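Local structure of lysin (Enterococcus phage IMEEF1, 6IST) at residues 5-10 with 38-43; 59-64 with 137-142. The protein binds calcium and, as a phage lysin of the CHAP family, probably cleaves peptidoglycan in the cell wall of the enterococcal host. All blocks are in the same frame, centred on the assembly; numbering follows the deposited sequence.

Interaction 1 (5-10 with 38-43)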
loop_
_atom_site.group_PDB
_atom_site.type_symbol
_atom_site.label_atom_id
_atom_site.label_comp_id
_atom_site.label_asym_id
_atom_site.label_seq_id
_atom_site.Cartn_x
_atom_site.Cartn_y
_atom_site.Cartn_z
ATOM N N ASN C 5 10.262 0.092 23.219
ATOM C CA ASN C 5 9.570 0.695 24.363
ATOM C C ASN C 5 8.168 1.133 24.051
ATOM O O ASN C 5 7.323 1.076 24.910
ATOM C CB ASN C 5 10.328 1.901 24.958
ATOM C CG ASN C 5 9.613 2.455 26.178
ATOM O OD1 ASN C 5 9.443 1.737 27.185
ATOM N ND2 ASN C 5 9.099 3.686 26.072
ATOM N N ASP C 6 7.906 1.545 22.818
ATOM C CA ASP C 6 6.552 1.907 22.441
ATOM C C ASP C 6 5.645 0.713 22.444
ATOM O O ASP C 6 4.546 0.764 22.985
ATOM C CB ASP C 6 6.532 2.617 21.077
ATOM C CG ASP C 6 7.179 4.006 21.147
ATOM O OD1 ASP C 6 7.041 4.611 22.228
ATOM O OD2 ASP C 6 7.839 4.485 20.179
ATOM N N VAL C 7 6.106 -0.379 21.846
ATOM C CA VAL C 7 5.320 -1.596 21.903
ATOM C C VAL C 7 5.092 -2.090 23.324
ATOM O O VAL C 7 4.011 -2.368 23.693
ATOM C CB VAL C 7 5.950 -2.698 21.076
ATOM C CG1 VAL C 7 5.228 -3.991 21.274
ATOM C CG2 VAL C 7 5.852 -2.283 19.629
ATOM N N LEU C 8 6.121 -2.108 24.126
ATOM C CA LEU C 8 5.939 -2.620 25.457
ATOM C C LEU C 8 5.058 -1.748 26.329
ATOM O O LEU C 8 4.293 -2.251 27.136
ATOM C CB LEU C 8 7.292 -2.813 26.160
ATOM C CG LEU C 8 8.256 -3.804 25.474
ATOM C CD1 LEU C 8 9.612 -3.798 26.139
ATOM C CD2 LEU C 8 7.607 -5.176 25.484
ATOM N N SER C 9 5.180 -0.442 26.179
ATOM C CA SER C 9 4.245 0.459 26.873
ATOM C C SER C 9 2.788 0.155 26.503
ATOM O O SER C 9 1.938 -0.010 27.341
ATOM C CB SER C 9 4.597 1.888 26.564
ATOM O OG SER C 9 3.688 2.703 27.244
ATOM N N TYR C 10 2.532 0.038 25.221
ATOM C CA TYR C 10 1.195 -0.238 24.730
ATOM C C TYR C 10 0.673 -1.590 25.233
ATOM O O TYR C 10 -0.427 -1.684 25.799
ATOM C CB TYR C 10 1.171 -0.184 23.190
ATOM C CG TYR C 10 -0.186 -0.496 22.645
ATOM C CD1 TYR C 10 -1.214 0.424 22.698
ATOM C CD2 TYR C 10 -0.443 -1.732 22.121
ATOM C CE1 TYR C 10 -2.502 0.113 22.226
ATOM C CE2 TYR C 10 -1.708 -2.061 21.629
ATOM C CZ TYR C 10 -2.734 -1.153 21.700
ATOM O OH TYR C 10 -3.984 -1.546 21.213
ATOM N N GLN C 38 -0.632 -4.811 13.623
ATOM C CA GLN C 38 -1.267 -3.831 12.742
ATOM C C GLN C 38 -0.930 -2.373 13.147
ATOM O O GLN C 38 -0.494 -1.620 12.348
ATOM C CB GLN C 38 -2.758 -3.980 12.731
ATOM C CG GLN C 38 -3.288 -5.109 11.928
ATOM C CD GLN C 38 -4.819 -5.012 11.759
ATOM O OE1 GLN C 38 -5.345 -5.101 10.651
ATOM N NE2 GLN C 38 -5.517 -4.744 12.862
ATOM N N ARG C 39 -1.051 -2.033 14.421
ATOM C CA ARG C 39 -0.795 -0.653 14.848
ATOM C C ARG C 39 0.647 -0.255 14.692
ATOM O O ARG C 39 0.938 0.894 14.357
ATOM C CB ARG C 39 -1.015 -0.511 16.339
ATOM C CG ARG C 39 -2.405 -0.337 16.710
ATOM C CD ARG C 39 -2.498 -0.114 18.227
ATOM N NE ARG C 39 -3.843 -0.541 18.478
ATOM C CZ ARG C 39 -4.932 0.176 18.234
ATOM N NH1 ARG C 39 -4.870 1.459 17.849
ATOM N NH2 ARG C 39 -6.096 -0.392 18.459
ATOM N N PHE C 40 1.575 -1.153 15.025
ATOM C CA PHE C 40 2.966 -0.771 15.014
ATOM C C PHE C 40 3.731 -1.036 13.738
ATOM O O PHE C 40 4.650 -0.264 13.375
ATOM C CB PHE C 40 3.683 -1.386 16.169
ATOM C CG PHE C 40 3.321 -0.742 17.486
ATOM C CD1 PHE C 40 4.029 0.366 17.949
ATOM C CD2 PHE C 40 2.322 -1.242 18.215
ATOM C CE1 PHE C 40 3.637 0.999 19.108
ATOM C CE2 PHE C 40 1.899 -0.635 19.360
ATOM C CZ PHE C 40 2.563 0.486 19.814
ATOM N N PHE C 41 3.410 -2.112 13.074
ATOM C CA PHE C 41 4.140 -2.507 11.872
ATOM C C PHE C 41 3.329 -2.509 10.581
ATOM O O PHE C 41 3.870 -2.807 9.549
ATOM C CB PHE C 41 4.708 -3.885 12.095
ATOM C CG PHE C 41 5.766 -3.899 13.123
ATOM C CD1 PHE C 41 7.009 -3.459 12.802
ATOM C CD2 PHE C 41 5.502 -4.317 14.423
ATOM C CE1 PHE C 41 8.011 -3.495 13.751
ATOM C CE2 PHE C 41 6.479 -4.285 15.381
ATOM C CZ PHE C 41 7.709 -3.820 15.048
ATOM N N GLY C 42 2.052 -2.229 10.663
ATOM C CA GLY C 42 1.188 -2.201 9.470
ATOM C C GLY C 42 1.048 -3.612 8.893
ATOM O O GLY C 42 0.701 -3.757 7.714
ATOM N N TRP C 43 1.263 -4.631 9.709
ATOM C CA TRP C 43 1.169 -6.051 9.277
ATOM C C TRP C 43 -0.091 -6.639 9.925
ATOM O O TRP C 43 -0.211 -6.604 11.167
ATOM C CB TRP C 43 2.370 -6.818 9.732
ATOM C CG TRP C 43 2.267 -8.338 9.474
ATOM C CD1 TRP C 43 1.757 -8.937 8.368
ATOM C CD2 TRP C 43 2.740 -9.369 10.295
ATOM N NE1 TRP C 43 1.838 -10.271 8.469
ATOM C CE2 TRP C 43 2.508 -10.573 9.629
ATOM C CE3 TRP C 43 3.406 -9.411 11.511
ATOM C CZ2 TRP C 43 2.828 -11.775 10.181
ATOM C CZ3 TRP C 43 3.706 -10.613 12.053
ATOM C CH2 TRP C 43 3.439 -11.784 11.391
#

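Interaction 2 (59-64 with 137-142)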
loop_
_atom_site.group_PDB
_atom_site.type_symbol
_atom_site.label_atom_id
_atom_site.label_comp_id
_atom_site.label_asym_id
_atom_site.label_seq_id
_atom_site.Cartn_x
_atom_site.Cartn_y
_atom_site.Cartn_z
ATOM N N ALA C 59 8.954 -7.821 5.219
ATOM C CA ALA C 59 10.369 -7.469 5.244
ATOM C C ALA C 59 10.857 -7.132 6.618
ATOM O O ALA C 59 10.193 -6.379 7.340
ATOM C CB ALA C 59 10.605 -6.269 4.304
ATOM N N GLY C 60 12.040 -7.652 6.962
ATOM C CA GLY C 60 12.668 -7.341 8.228
ATOM C C GLY C 60 12.322 -8.329 9.361
ATOM O O GLY C 60 13.086 -8.440 10.344
ATOM N N PHE C 61 11.192 -9.043 9.254
ATOM C CA PHE C 61 10.774 -10.003 10.279
ATOM C C PHE C 61 11.566 -11.310 10.223
ATOM O O PHE C 61 11.946 -11.785 9.168
ATOM C CB PHE C 61 9.263 -10.326 10.145
ATOM C CG PHE C 61 8.364 -9.259 10.687
ATOM C CD1 PHE C 61 8.242 -8.030 10.036
ATOM C CD2 PHE C 61 7.621 -9.476 11.836
ATOM C CE1 PHE C 61 7.388 -7.038 10.508
ATOM C CE2 PHE C 61 6.815 -8.490 12.343
ATOM C CZ PHE C 61 6.691 -7.268 11.691
ATOM N N GLN C 62 11.844 -11.878 11.377
ATOM C CA GLN C 62 12.507 -13.152 11.501
ATOM C C GLN C 62 11.624 -14.094 12.296
ATOM O O GLN C 62 10.866 -13.685 13.159
ATOM C CB GLN C 62 13.805 -13.037 12.270
ATOM C CG GLN C 62 14.909 -12.202 11.614
ATOM C CD GLN C 62 15.981 -11.860 12.621
ATOM O OE1 GLN C 62 16.226 -12.616 13.573
ATOM N NE2 GLN C 62 16.609 -10.710 12.442
ATOM N N ARG C 63 11.748 -15.345 11.992
ATOM C CA ARG C 63 11.041 -16.403 12.729
ATOM C C ARG C 63 12.026 -17.446 13.160
ATOM O O ARG C 63 12.871 -17.862 12.378
ATOM C CB ARG C 63 9.984 -16.978 11.798
ATOM C CG ARG C 63 9.220 -18.138 12.337
ATOM C CD ARG C 63 7.872 -18.280 11.681
ATOM N NE ARG C 63 8.051 -18.342 10.256
ATOM C CZ ARG C 63 7.129 -18.044 9.341
ATOM N NH1 ARG C 63 5.952 -17.581 9.662
ATOM N NH2 ARG C 63 7.483 -18.077 8.075
ATOM N N ILE C 64 11.951 -17.862 14.425
ATOM C CA ILE C 64 12.912 -18.741 15.036
ATOM C C ILE C 64 12.192 -19.807 15.847
ATOM O O ILE C 64 11.413 -19.491 16.753
ATOM C CB ILE C 64 13.850 -17.945 16.031
ATOM C CG1 ILE C 64 14.411 -16.698 15.367
ATOM C CG2 ILE C 64 14.957 -18.846 16.563
ATOM C CD1 ILE C 64 15.012 -15.638 16.286
ATOM N N ARG C 137 10.139 -12.449 15.496
ATOM C CA ARG C 137 10.872 -11.282 15.980
ATOM C C ARG C 137 10.682 -10.123 15.001
ATOM O O ARG C 137 11.190 -10.175 13.870
ATOM C CB ARG C 137 12.325 -11.661 16.153
ATOM C CG ARG C 137 13.181 -10.509 16.586
ATOM C CD ARG C 137 14.406 -11.055 17.285
ATOM N NE ARG C 137 14.001 -11.963 18.372
ATOM C CZ ARG C 137 14.767 -12.931 18.900
ATOM N NH1 ARG C 137 16.016 -13.109 18.469
ATOM N NH2 ARG C 137 14.306 -13.704 19.868
ATOM N N PRO C 138 9.893 -9.112 15.387
ATOM C CA PRO C 138 9.706 -7.910 14.521
ATOM C C PRO C 138 11.029 -7.135 14.508
ATOM O O PRO C 138 11.868 -7.291 15.443
ATOM C CB PRO C 138 8.661 -7.063 15.238
ATOM C CG PRO C 138 7.978 -8.007 16.148
ATOM C CD PRO C 138 9.037 -9.024 16.574
ATOM N N PRO C 139 11.206 -6.328 13.504
ATOM C CA PRO C 139 12.410 -5.474 13.380
ATOM C C PRO C 139 12.278 -4.194 14.221
ATOM O O PRO C 139 11.601 -3.265 13.850
ATOM C CB PRO C 139 12.446 -5.166 11.911
ATOM C CG PRO C 139 11.054 -5.204 11.447
ATOM C CD PRO C 139 10.289 -6.107 12.372
ATOM N N TYR C 140 12.880 -4.186 15.391
ATOM C CA TYR C 140 12.843 -3.034 16.267
ATOM C C TYR C 140 14.104 -2.176 16.006
ATOM O O TYR C 140 15.131 -2.713 15.620
ATOM C CB TYR C 140 12.845 -3.495 17.717
ATOM C CG TYR C 140 11.532 -4.114 18.146
ATOM C CD1 TYR C 140 10.376 -3.362 18.165
ATOM C CD2 TYR C 140 11.440 -5.462 18.488
ATOM C CE1 TYR C 140 9.162 -3.911 18.563
ATOM C CE2 TYR C 140 10.207 -6.013 18.854
ATOM C CZ TYR C 140 9.066 -5.251 18.868
ATOM O OH TYR C 140 7.811 -5.843 19.226
ATOM N N GLU C 141 14.039 -0.879 16.286
ATOM C CA GLU C 141 15.247 0.010 16.340
ATOM C C GLU C 141 16.352 -0.474 17.291
ATOM O O GLU C 141 16.066 -0.988 18.383
ATOM C CB GLU C 141 14.838 1.432 16.784
ATOM C CG GLU C 141 15.940 2.510 16.740
ATOM C CD GLU C 141 15.757 3.625 17.795
ATOM O OE1 GLU C 141 16.583 3.689 18.755
ATOM O OE2 GLU C 141 14.803 4.444 17.672
ATOM N N ALA C 142 17.609 -0.291 16.873
ATOM C CA ALA C 142 18.814 -0.491 17.718
ATOM C C ALA C 142 19.154 -1.949 18.123
ATOM O O ALA C 142 20.050 -2.145 18.960
ATOM C CB ALA C 142 18.775 0.420 18.957
HETATM O O HOH W 1 13.542 -8.985 12.961
HETATM O O HOH W 2 17.435 -11.862 16.490
#

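Interaction 1 (5-10 with 38-43)
Val-7 and Phe-40 mark the closest approach of two helical segments, 5-10 and the helical end of 38-43, with CA atoms 7.3 Å apart; the contact is made mainly by side chains. The second helix finishes just beyond the contact, where Gly-42 takes a positive phi (67°) and turns the chain away. From the last helical turn Phe-40 reaches across to the first helix. Its CG lies anti to its own carbonyl carbon (chi1 -73°), and the ring is thereby carried against Asp-6, Val-7 and Tyr-10. Over one face sits the Val-7 methyl CG2, 3.7 Å from the ring centroid and close to the normal, a CH-pi contact. The rim of the same ring meets the other two residues: CZ of Phe-40 is 3.7 Å from CB of Tyr-10 at the edge, and CE1 lies 3.9 Å from CB of Asp-6. The Tyr-10 and Phe-40 rings themselves lie obliquely, their planes 59° apart. Farther out, the extended chain of Arg-39 crosses the end of Tyr-10 at about a right angle, bringing NE within 2.9 Å of the phenol OH. Both polar ends converge on Asp-35, one turn earlier on the second helix: its OD1 forms a salt bridge with Arg-39 NH2 and its OD2 a hydrogen bond with Tyr-10 OH. The contact thus packs helix 4-13 against helix 29-41 at the protein surface, with Val-36 of the latter touching both Val-7 and Tyr-10, while the backbone of Gly-42 is hydrogen-bonded to that of Val-215 in strand 215-219.

Interaction 2 (59-64 with 137-142)
CG of Phe-61 lies beside its backbone N (chi1 -77°), and the ring turns one face to the prolines of 137-142, whereas Arg-137 sets CG anti to N (chi1 177°) and bends at chi3 to bring its guanidinium against Ile-64. The setting is the edge of the antiparallel sheet of the CHAP domain, where outermost strand 62-65 pairs with the end of strand 132-137. Gln-62 and Arg-137 form an antiparallel hydrogen-bonded pair: Gln-62 N donates to Arg-137 O at 3.1 Å, and Arg-137 N donates to Gln-62 O at 2.7 Å, both nearly straight. Beyond this pair the prolines replace strand pairing with contacts to the aromatic ring. Pro-139 CD lies 3.7 Å from the Phe-61 ring centroid and Pro-138 CA 4.0 Å, both over the same face in CH-pi contacts. Pro-139 also lays CB against Gly-60 O, at a residue whose backbone angles would jam a CB against the carbonyl O of Ala-59, and whose CB would also crowd Pro-139 CG. Met-37 of helix 29-41 packs against both Phe-61 and Pro-138, joining this sheet edge to the helix. On the Gln-62 side of the sheet, the Ile-64 methyl CD1 rests over one face of the Arg-137 guanidinium, 3.5 Å from NH1. NH2 of that group forms a salt bridge with Asp-76 and hydrogen-bonds Gln-71 O, fixing how the flat group is turned. A water in its plane accepts from NH1 and donates to Gln-62 OE1. A second water donates to both Gly-60 O and Arg-137 O, the latter at 2.8 Å, so this carbonyl accepts from a water as well as from Gln-62 N.

Interactions 1 and 2, with centres 13 Å apart, meet directly through the end of helix 29-41 and the residues just after it. Phe-41 packs its CZ 3.4 Å from Pro-138 CB, and both Phe-41 and Trp-43 meet the Phe-61 ring edge-to-face, Trp-43 CE3 lying 3.6 Å from Phe-61 CE2. One helix end therefore touches helix 4-13 with Phe-40 and the sheet edge with the next aromatic residue. The calcium site lies some way off: the Arg-39 side chain is about 13 Å from the ion, and the side chain of Tyr-10 is about 10 Å from the side chain of Asp-31, a calcium ligand. Helix 29-41 begins at Cys-29, probably the nucleophile of a Cys-29, His-90, Asp-108 triad.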